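Side-chain contacts in SusD family protein (PDB 7KV1), which probably binds beta-glucan at the cell surface of a gut Bacteroides, as a SusD-like surface glycan-binding protein: residues A[111-116]-A[161-166]; A[155-160]-A[237-242]; A[187-192]-A[244-249]. One frame throughout, in Å; residues are numbered along the deposited sequence.

Contact 1 (A[111-116]-A[161-166]); sequences SLWTVD and HYFGNV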
loop_
_atom_site.group_PDB
_atom_site.type_symbol
_atom_site.label_atom_id
_atom_site.label_comp_id
_atom_site.label_asym_id
_atom_site.label_seq_id
_atom_site.Cartn_x
_atom_site.Cartn_y
_atom_site.Cartn_z
ATOM N N SER A 111 -0.111 -7.881 -14.280
ATOM C CA SER A 111 -1.439 -7.224 -14.226
ATOM C C SER A 111 -1.313 -5.833 -13.592
ATOM O O SER A 111 -2.011 -4.903 -14.040
ATOM C CB SER A 111 -2.458 -8.099 -13.511
ATOM O OG SER A 111 -2.073 -8.232 -12.171
ATOM N N LEU A 112 -0.414 -5.668 -12.619
ATOM C CA LEU A 112 -0.210 -4.383 -11.914
ATOM C C LEU A 112 0.341 -3.365 -12.910
ATOM O O LEU A 112 -0.110 -2.209 -12.887
ATOM C CB LEU A 112 0.748 -4.614 -10.734
ATOM C CG LEU A 112 0.420 -3.897 -9.446
ATOM C CD1 LEU A 112 -0.995 -4.249 -8.989
ATOM C CD2 LEU A 112 1.451 -4.223 -8.367
ATOM N N TRP A 113 1.239 -3.794 -13.792
ATOM C CA TRP A 113 1.768 -2.971 -14.907
ATOM C C TRP A 113 0.611 -2.499 -15.806
ATOM O O TRP A 113 0.475 -1.295 -16.028
ATOM C CB TRP A 113 2.834 -3.768 -15.657
ATOM C CG TRP A 113 3.442 -3.117 -16.871
ATOM C CD1 TRP A 113 2.845 -2.883 -18.075
ATOM C CD2 TRP A 113 4.838 -2.815 -17.057
ATOM N NE1 TRP A 113 3.766 -2.425 -18.986
ATOM C CE2 TRP A 113 4.990 -2.349 -18.373
ATOM C CE3 TRP A 113 5.956 -2.876 -16.216
ATOM C CZ2 TRP A 113 6.214 -1.934 -18.872
ATOM C CZ3 TRP A 113 7.169 -2.460 -16.711
ATOM C CH2 TRP A 113 7.289 -2.005 -18.022
ATOM N N THR A 114 -0.253 -3.406 -16.242
ATOM C CA THR A 114 -1.422 -3.074 -17.092
ATOM C C THR A 114 -2.352 -2.107 -16.340
ATOM O O THR A 114 -2.717 -1.080 -16.921
ATOM C CB THR A 114 -2.142 -4.339 -17.565
ATOM O OG1 THR A 114 -1.120 -5.121 -18.167
ATOM C CG2 THR A 114 -3.248 -4.018 -18.550
ATOM N N VAL A 115 -2.705 -2.406 -15.087
ATOM C CA VAL A 115 -3.542 -1.504 -14.253
ATOM C C VAL A 115 -2.923 -0.105 -14.234
ATOM O O VAL A 115 -3.620 0.884 -14.534
ATOM C CB VAL A 115 -3.667 -2.053 -12.824
ATOM C CG1 VAL A 115 -4.277 -1.019 -11.897
ATOM C CG2 VAL A 115 -4.446 -3.355 -12.782
ATOM N N ASP A 116 -1.647 -0.004 -13.864
ATOM C CA ASP A 116 -0.995 1.321 -13.664
ATOM C C ASP A 116 -0.967 2.100 -14.988
ATOM O O ASP A 116 -1.330 3.290 -14.979
ATOM C CB ASP A 116 0.390 1.178 -13.043
ATOM C CG ASP A 116 0.365 0.653 -11.615
ATOM O OD1 ASP A 116 -0.666 0.852 -10.902
ATOM O OD2 ASP A 116 1.381 0.027 -11.233
ATOM N N HIS A 161 7.817 1.399 -7.570
ATOM C CA HIS A 161 8.087 0.544 -6.378
ATOM C C HIS A 161 8.374 -0.898 -6.808
ATOM O O HIS A 161 9.278 -1.526 -6.215
ATOM C CB HIS A 161 6.920 0.580 -5.371
ATOM C CG HIS A 161 7.022 1.599 -4.284
ATOM N ND1 HIS A 161 6.782 2.939 -4.486
ATOM C CD2 HIS A 161 7.341 1.476 -2.972
ATOM C CE1 HIS A 161 6.883 3.578 -3.341
ATOM N NE2 HIS A 161 7.269 2.709 -2.400
ATOM N N TYR A 162 7.590 -1.428 -7.750
ATOM C CA TYR A 162 7.620 -2.876 -8.127
ATOM C C TYR A 162 8.671 -3.110 -9.211
ATOM O O TYR A 162 9.544 -3.988 -8.984
ATOM C CB TYR A 162 6.224 -3.386 -8.522
ATOM C CG TYR A 162 5.375 -3.646 -7.318
ATOM C CD1 TYR A 162 5.603 -4.735 -6.497
ATOM C CD2 TYR A 162 4.419 -2.734 -6.927
ATOM C CE1 TYR A 162 4.865 -4.931 -5.337
ATOM C CE2 TYR A 162 3.669 -2.925 -5.786
ATOM C CZ TYR A 162 3.902 -4.017 -4.978
ATOM O OH TYR A 162 3.190 -4.171 -3.829
ATOM N N PHE A 163 8.611 -2.361 -10.321
ATOM C CA PHE A 163 9.458 -2.604 -11.522
ATOM C C PHE A 163 10.648 -1.635 -11.615
ATOM O O PHE A 163 11.670 -2.003 -12.255
ATOM C CB PHE A 163 8.615 -2.528 -12.791
ATOM C CG PHE A 163 7.450 -3.472 -12.798
ATOM C CD1 PHE A 163 7.630 -4.810 -13.132
ATOM C CD2 PHE A 163 6.188 -3.031 -12.431
ATOM C CE1 PHE A 163 6.554 -5.694 -13.106
ATOM C CE2 PHE A 163 5.110 -3.912 -12.434
ATOM C CZ PHE A 163 5.306 -5.250 -12.724
ATOM N N GLY A 164 10.547 -0.431 -11.046
ATOM C CA GLY A 164 11.674 0.536 -11.052
ATOM C C GLY A 164 11.921 1.190 -12.413
ATOM O O GLY A 164 11.561 2.368 -12.579
ATOM N N ASN A 165 12.466 0.434 -13.359
ATOM C CA ASN A 165 12.990 0.884 -14.671
ATOM C C ASN A 165 11.852 0.777 -15.687
ATOM O O ASN A 165 11.660 -0.299 -16.267
ATOM C CB ASN A 165 14.238 0.078 -15.057
ATOM C CG ASN A 165 15.292 0.067 -13.967
ATOM O OD1 ASN A 165 15.883 1.102 -13.660
ATOM N ND2 ASN A 165 15.573 -1.098 -13.402
ATOM N N VAL A 166 11.058 1.827 -15.851
ATOM C CA VAL A 166 9.772 1.704 -16.577
ATOM C C VAL A 166 9.657 2.793 -17.638
ATOM O O VAL A 166 10.235 3.862 -17.497
ATOM C CB VAL A 166 8.587 1.749 -15.605
ATOM C CG1 VAL A 166 8.642 0.587 -14.626
ATOM C CG2 VAL A 166 8.517 3.104 -14.889
#
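W113 and F163 lie opposite each other, their CA atoms 8.4 Å apart, where the first full turns of helix 110-129 pass the C-terminal end of helix 138-162. The two aromatic rings form a T-shaped (edge-to-face) pair, with planes at 86°. W113 supplies the edge: its CE3 stands over the centre of the F163 ring, 3.8 Å from CG. W113 has CG anti to the backbone N (chi1 177°), which carries the indole out from its helix to the F163 face. CB of W113 also packs against the same ring, near CE2. Beyond it, CZ3 of the indole touches CG1 of V166 at 4.0 Å. These helices belong to the TPR-like helical part of the SusD fold, and the contact is buried within it. G164 follows F163 with positive phi and ends the helical course, and the chain then turns so that V166 comes back to the indole. One residue earlier on each segment, L112 meets Y162. Its CD2 methyl sits over one face of the phenol ring, toward the CD2-CE2 rim, 3.6 Å from CD2 of Y162. This is a CH-pi contact. F470 meets the Y162 ring edge-to-face, and D74 of helix 71-76 touches both L112 and Y162.

Contact 2 (A[155-160]-A[237-242]); sequences YYNMLW and YAEMVM. With EDO (1,2-ethanediol), chain D.
Helices 138-162 and 230-244 run nearly side by side here, in the same direction. The segment axes are 11.7 Å apart and inclined at 25°. N157 and M240 have the nearest CA atoms, 7.5 Å apart.

Side chains of both helices bridge this spacing. With chi1 at 177°, N157 turns its amide away from its own backbone N and toward the other helix. Its ND2 donates to OE2 of E239 at 2.9 Å, with a nearly straight N-H...O angle of 164°. The carboxylate oxygen lies in the amide plane, but the N-H reaches it from above the carboxylate plane. E239 gets there by an extended chain. Its OE2 also accepts a bond from O2 of a 1,2-ethanediol at 2.6 Å, so two donors hold this oxygen. The other oxygen, OE1, is hydrogen-bonded to the hydroxyl of Y406. The diol, probably from the crystallisation liquor, is bonded to Y405 as well, and its O1 rests near CA of M158.

On the other side of the amide, M240 runs alongside, with its CG 3.3 Å from OD1 of N157. W160 packs against the same methionine: its CZ3 is 3.9 Å from CG of M240. The outer edge of the indole meets the helix backbone, with CH2 3.6 Å from O of M240. L192 of helix 185-201 also touches M240, and the W160 ring meets that of Y189.

Helices 138-162 and 230-244 are alternate helices, with 185-201 between them in sequence. Their near-parallel course is consistent with the TPR-like helical packing of SusD proteins, here with a hydrogen bond from the buried N157 to E239 beside the apolar and aromatic packing.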
loop_
_atom_site.group_PDB
_atom_site.type_symbol
_atom_site.label_atom_id
_atom_site.label_comp_id
_atom_site.label_asym_id
_atom_site.label_seq_id
_atom_site.Cartn_x
_atom_site.Cartn_y
_atom_site.Cartn_z
ATOM N N TYR A 155 -0.193 6.089 -9.732
ATOM C CA TYR A 155 0.002 4.938 -10.652
ATOM C C TYR A 155 1.492 4.761 -10.944
ATOM O O TYR A 155 1.937 3.604 -10.984
ATOM C CB TYR A 155 -0.825 5.116 -11.927
ATOM C CG TYR A 155 -2.321 5.028 -11.733
ATOM C CD1 TYR A 155 -2.906 3.898 -11.178
ATOM C CD2 TYR A 155 -3.155 6.064 -12.142
ATOM C CE1 TYR A 155 -4.284 3.796 -11.033
ATOM C CE2 TYR A 155 -4.527 5.990 -11.977
ATOM C CZ TYR A 155 -5.096 4.844 -11.447
ATOM O OH TYR A 155 -6.443 4.776 -11.287
ATOM N N TYR A 156 2.248 5.856 -11.187
ATOM C CA TYR A 156 3.680 5.741 -11.517
ATOM C C TYR A 156 4.421 5.258 -10.277
ATOM O O TYR A 156 5.443 4.529 -10.393
ATOM C CB TYR A 156 4.255 7.049 -12.044
ATOM C CG TYR A 156 4.209 7.149 -13.541
ATOM C CD1 TYR A 156 4.933 6.261 -14.323
ATOM C CD2 TYR A 156 3.435 8.114 -14.171
ATOM C CE1 TYR A 156 4.902 6.340 -15.701
ATOM C CE2 TYR A 156 3.409 8.214 -15.558
ATOM C CZ TYR A 156 4.133 7.311 -16.318
ATOM O OH TYR A 156 4.065 7.327 -17.687
ATOM N N ASN A 157 3.948 5.692 -9.107
ATOM C CA ASN A 157 4.616 5.347 -7.830
ATOM C C ASN A 157 4.579 3.819 -7.644
ATOM O O ASN A 157 5.560 3.231 -7.160
ATOM C CB ASN A 157 3.963 6.101 -6.670
ATOM C CG ASN A 157 4.571 5.720 -5.346
ATOM O OD1 ASN A 157 5.803 5.719 -5.204
ATOM N ND2 ASN A 157 3.703 5.389 -4.396
ATOM N N MET A 158 3.446 3.201 -7.968
ATOM C CA MET A 158 3.282 1.730 -7.920
ATOM C C MET A 158 4.262 1.058 -8.896
ATOM O O MET A 158 5.017 0.164 -8.477
ATOM C CB MET A 158 1.838 1.337 -8.245
ATOM C CG MET A 158 1.496 -0.064 -7.855
ATOM S SD MET A 158 -0.277 -0.361 -8.124
ATOM C CE MET A 158 -0.997 0.764 -6.935
ATOM N N LEU A 159 4.310 1.512 -10.142
ATOM C CA LEU A 159 5.262 0.986 -11.160
ATOM C C LEU A 159 6.693 1.089 -10.637
ATOM O O LEU A 159 7.461 0.113 -10.759
ATOM C CB LEU A 159 5.120 1.775 -12.461
ATOM C CG LEU A 159 3.844 1.497 -13.245
ATOM C CD1 LEU A 159 3.632 2.582 -14.295
ATOM C CD2 LEU A 159 3.884 0.107 -13.895
ATOM N N TRP A 160 7.045 2.262 -10.135
ATOM C CA TRP A 160 8.402 2.570 -9.645
ATOM C C TRP A 160 8.738 1.621 -8.509
ATOM O O TRP A 160 9.848 1.078 -8.519
ATOM C CB TRP A 160 8.458 4.032 -9.203
ATOM C CG TRP A 160 9.733 4.469 -8.566
ATOM C CD1 TRP A 160 10.986 4.484 -9.104
ATOM C CD2 TRP A 160 9.857 5.061 -7.265
ATOM N NE1 TRP A 160 11.887 4.985 -8.192
ATOM C CE2 TRP A 160 11.227 5.353 -7.064
ATOM C CE3 TRP A 160 8.964 5.279 -6.208
ATOM C CZ2 TRP A 160 11.715 5.868 -5.862
ATOM C CZ3 TRP A 160 9.431 5.867 -5.053
ATOM C CH2 TRP A 160 10.788 6.160 -4.879
ATOM N N TYR A 237 4.215 11.941 -1.000
ATOM C CA TYR A 237 5.495 12.690 -1.029
ATOM C C TYR A 237 6.447 12.031 -0.018
ATOM O O TYR A 237 7.556 11.687 -0.396
ATOM C CB TYR A 237 5.275 14.179 -0.757
ATOM C CG TYR A 237 6.520 15.015 -0.892
ATOM C CD1 TYR A 237 6.901 15.497 -2.131
ATOM C CD2 TYR A 237 7.342 15.283 0.184
ATOM C CE1 TYR A 237 8.032 16.261 -2.296
ATOM C CE2 TYR A 237 8.477 16.048 0.039
ATOM C CZ TYR A 237 8.798 16.581 -1.195
ATOM O OH TYR A 237 9.919 17.329 -1.366
ATOM N N ALA A 238 5.999 11.870 1.230
ATOM C CA ALA A 238 6.788 11.280 2.323
ATOM C C ALA A 238 7.188 9.868 1.908
ATOM O O ALA A 238 8.351 9.529 2.033
ATOM C CB ALA A 238 6.009 11.282 3.608
ATOM N N GLU A 239 6.236 9.084 1.424
ATOM C CA GLU A 239 6.476 7.689 1.014
ATOM C C GLU A 239 7.591 7.641 -0.018
ATOM O O GLU A 239 8.526 6.838 0.153
ATOM C CB GLU A 239 5.198 7.081 0.427
ATOM C CG GLU A 239 5.430 5.671 -0.082
ATOM C CD GLU A 239 4.155 5.015 -0.531
ATOM O OE1 GLU A 239 3.157 5.084 0.246
ATOM O OE2 GLU A 239 4.166 4.454 -1.639
ATOM N N MET A 240 7.508 8.476 -1.052
ATOM C CA MET A 240 8.490 8.410 -2.147
ATOM C C MET A 240 9.856 8.879 -1.658
ATOM O O MET A 240 10.868 8.230 -1.995
ATOM C CB MET A 240 8.029 9.271 -3.319
ATOM C CG MET A 240 6.852 8.664 -4.011
ATOM S SD MET A 240 6.397 9.547 -5.527
ATOM C CE MET A 240 7.958 9.648 -6.407
ATOM N N VAL A 241 9.900 10.014 -0.953
ATOM C CA VAL A 241 11.184 10.551 -0.438
ATOM C C VAL A 241 11.829 9.455 0.441
ATOM O O VAL A 241 13.038 9.144 0.289
ATOM C CB VAL A 241 10.905 11.859 0.326
ATOM C CG1 VAL A 241 12.073 12.248 1.200
ATOM C CG2 VAL A 241 10.569 12.991 -0.625
ATOM N N MET A 242 11.054 8.822 1.313
ATOM C CA MET A 242 11.653 7.814 2.231
ATOM C C MET A 242 12.129 6.590 1.421
ATOM O O MET A 242 13.190 6.019 1.721
ATOM C CB MET A 242 10.642 7.461 3.323
ATOM C CG MET A 242 10.354 8.673 4.248
ATOM S SD MET A 242 8.894 8.426 5.287
ATOM C CE MET A 242 9.629 7.443 6.597
HETATM C C1 EDO D . 3.372 1.657 -4.039
HETATM O O1 EDO D . 2.181 1.561 -4.804
HETATM C C2 EDO D . 3.126 1.582 -2.580
HETATM O O2 EDO D . 2.321 2.665 -2.117
#

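Contact 3 (A[187-192]-A[244-249]); sequences QVYAEL and QNDESR
A Schellman motif at N245 ends helix 230-244, and the turn that follows it packs on helix 185-201 through Y189. Q244 covers one face of the Y189 ring. Its CG sits over the ring centre, 3.5 Å from the centroid, in a CH-pi contact. Its amide continues across the same face, stacked within 11° of the ring plane. The bend at chi2 (59°) folds the glutamine flat in this way, and NE2 bonds to D186. Within this helix-to-helix connection of the TPR-like fold, D246 is the centre of an inverse gamma turn and R249 is the N-cap residue of helix 250-262. OH of Y189 donates to OD2 of D246 at 2.6 Å, on the anti lone pair. NH1 of R249 takes the syn lone pair of the same oxygen at 2.9 Å, as part of a salt bridge. The other oxygen, OD1, accepts from OG of S248, which fixes the carboxylate further. NE of R249 forms a salt bridge with E197, and NH2 reaches O of A190 through a water. A leucine in place of Y189 would probably leave OD2 without one of its two donors and deprive the Q244 amide of the ring it stacks on.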
loop_
_atom_site.group_PDB
_atom_site.type_symbol
_atom_site.label_atom_id
_atom_site.label_comp_id
_atom_site.label_asym_id
_atom_site.label_seq_id
_atom_site.Cartn_x
_atom_site.Cartn_y
_atom_site.Cartn_z
ATOM N N GLN A 187 15.703 7.877 -12.401
ATOM C CA GLN A 187 15.119 8.876 -13.334
ATOM C C GLN A 187 13.622 9.002 -13.121
ATOM O O GLN A 187 13.101 10.128 -13.168
ATOM C CB GLN A 187 15.444 8.525 -14.778
ATOM C CG GLN A 187 16.925 8.767 -15.080
ATOM C CD GLN A 187 17.435 8.042 -16.309
ATOM O OE1 GLN A 187 16.716 7.268 -16.947
ATOM N NE2 GLN A 187 18.693 8.296 -16.648
ATOM N N VAL A 188 12.943 7.883 -12.891
ATOM C CA VAL A 188 11.485 7.878 -12.640
ATOM C C VAL A 188 11.252 8.695 -11.370
ATOM O O VAL A 188 10.391 9.589 -11.392
ATOM C CB VAL A 188 10.952 6.439 -12.523
ATOM C CG1 VAL A 188 9.494 6.410 -12.080
ATOM C CG2 VAL A 188 11.135 5.685 -13.832
ATOM N N TYR A 189 12.011 8.394 -10.311
ATOM C CA TYR A 189 11.959 9.175 -9.041
ATOM C C TYR A 189 12.067 10.677 -9.313
ATOM O O TYR A 189 11.217 11.412 -8.833
ATOM C CB TYR A 189 13.022 8.785 -8.024
ATOM C CG TYR A 189 12.927 9.675 -6.819
ATOM C CD1 TYR A 189 11.913 9.514 -5.887
ATOM C CD2 TYR A 189 13.829 10.699 -6.615
ATOM C CE1 TYR A 189 11.826 10.331 -4.767
ATOM C CE2 TYR A 189 13.722 11.548 -5.526
ATOM C CZ TYR A 189 12.743 11.340 -4.570
ATOM O OH TYR A 189 12.639 12.182 -3.483
ATOM N N ALA A 190 13.118 11.121 -9.993
ATOM C CA ALA A 190 13.397 12.561 -10.211
ATOM C C ALA A 190 12.185 13.215 -10.877
ATOM O O ALA A 190 11.732 14.304 -10.414
ATOM C CB ALA A 190 14.656 12.740 -11.047
ATOM N N GLU A 191 11.648 12.563 -11.899
ATOM C CA GLU A 191 10.449 13.039 -12.612
ATOM C C GLU A 191 9.228 13.072 -11.695
ATOM O O GLU A 191 8.524 14.113 -11.657
ATOM C CB GLU A 191 10.086 12.089 -13.741
ATOM C CG GLU A 191 10.979 12.270 -14.911
ATOM C CD GLU A 191 10.482 13.329 -15.853
ATOM O OE1 GLU A 191 9.659 14.156 -15.415
ATOM O OE2 GLU A 191 10.924 13.288 -17.010
ATOM N N LEU A 192 8.924 11.948 -11.074
ATOM C CA LEU A 192 7.687 11.800 -10.278
ATOM C C LEU A 192 7.658 12.830 -9.150
ATOM O O LEU A 192 6.591 13.420 -8.933
ATOM C CB LEU A 192 7.611 10.408 -9.662
ATOM C CG LEU A 192 6.959 9.334 -10.503
ATOM C CD1 LEU A 192 6.586 8.163 -9.605
ATOM C CD2 LEU A 192 5.738 9.891 -11.237
ATOM N N GLN A 244 13.166 6.417 -1.582
ATOM C CA GLN A 244 14.372 6.792 -2.361
ATOM C C GLN A 244 15.571 6.990 -1.434
ATOM O O GLN A 244 16.671 7.032 -1.981
ATOM C CB GLN A 244 14.116 8.097 -3.135
ATOM C CG GLN A 244 15.206 8.552 -4.088
ATOM C CD GLN A 244 15.560 7.580 -5.180
ATOM O OE1 GLN A 244 14.925 6.535 -5.368
ATOM N NE2 GLN A 244 16.633 7.919 -5.886
ATOM N N ASN A 245 15.341 7.243 -0.139
ATOM C CA ASN A 245 16.370 7.673 0.849
ATOM C C ASN A 245 16.877 9.046 0.375
ATOM O O ASN A 245 18.086 9.304 0.434
ATOM C CB ASN A 245 17.473 6.608 1.044
ATOM C CG ASN A 245 17.033 5.485 1.965
ATOM O OD1 ASN A 245 16.680 5.738 3.114
ATOM N ND2 ASN A 245 16.935 4.269 1.440
ATOM N N ASP A 246 15.979 9.895 -0.133
ATOM C CA ASP A 246 16.369 11.203 -0.701
ATOM C C ASP A 246 16.540 12.201 0.456
ATOM O O ASP A 246 15.595 12.929 0.757
ATOM C CB ASP A 246 15.336 11.669 -1.736
ATOM C CG ASP A 246 15.642 13.024 -2.334
ATOM O OD1 ASP A 246 16.703 13.597 -1.984
ATOM O OD2 ASP A 246 14.800 13.497 -3.127
ATOM N N GLU A 247 17.708 12.239 1.070
ATOM C CA GLU A 247 17.983 13.121 2.238
ATOM C C GLU A 247 17.697 14.589 1.910
ATOM O O GLU A 247 17.255 15.297 2.804
ATOM C CB GLU A 247 19.434 13.007 2.652
ATOM C CG GLU A 247 19.847 11.611 3.037
ATOM C CD GLU A 247 21.302 11.613 3.441
ATOM O OE1 GLU A 247 21.654 12.487 4.276
ATOM O OE2 GLU A 247 22.080 10.815 2.862
ATOM N N SER A 248 17.937 15.024 0.677
ATOM C CA SER A 248 17.699 16.422 0.240
ATOM C C SER A 248 16.248 16.817 0.504
ATOM O O SER A 248 15.995 18.029 0.648
ATOM C CB SER A 248 18.089 16.682 -1.198
ATOM O OG SER A 248 17.096 16.212 -2.076
ATOM N N ARG A 249 15.329 15.864 0.610
ATOM C CA ARG A 249 13.890 16.215 0.764
ATOM C C ARG A 249 13.311 15.807 2.121
ATOM O O ARG A 249 12.094 15.990 2.274
ATOM C CB ARG A 249 13.122 15.608 -0.410
ATOM C CG ARG A 249 13.261 16.428 -1.688
ATOM C CD ARG A 249 12.458 15.814 -2.808
ATOM N NE ARG A 249 12.431 16.587 -4.059
ATOM C CZ ARG A 249 13.217 16.391 -5.127
ATOM N NH1 ARG A 249 14.157 15.461 -5.130
ATOM N NH2 ARG A 249 13.013 17.102 -6.228
HETATM O O HOH W 1 13.541 15.817 -9.004
#

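From the N terminus, helix 110-129 comes first. Contact 1 closes a largely helical span of 44 residues, joining its start to the end of helix 138-162. Contact 2 starts on that same helix, at 155-160, and closes on helix 230-244 over the 76 residues between its segments. The segments of contacts 1 and 2 alternate along the chain, so these two cross. Contact 3 opens at 187-192, inside the span of contact 2, and ends at 244-249, just beyond it, so contacts 2 and 3 cross too. Contacts 1 and 3 are in series. Together they join helices 110-129, 138-162, 185-201 and 230-244, and the turn that leads to helix 250-262. Contacts 2 and 3 lie closest, with centres about 9 Å apart.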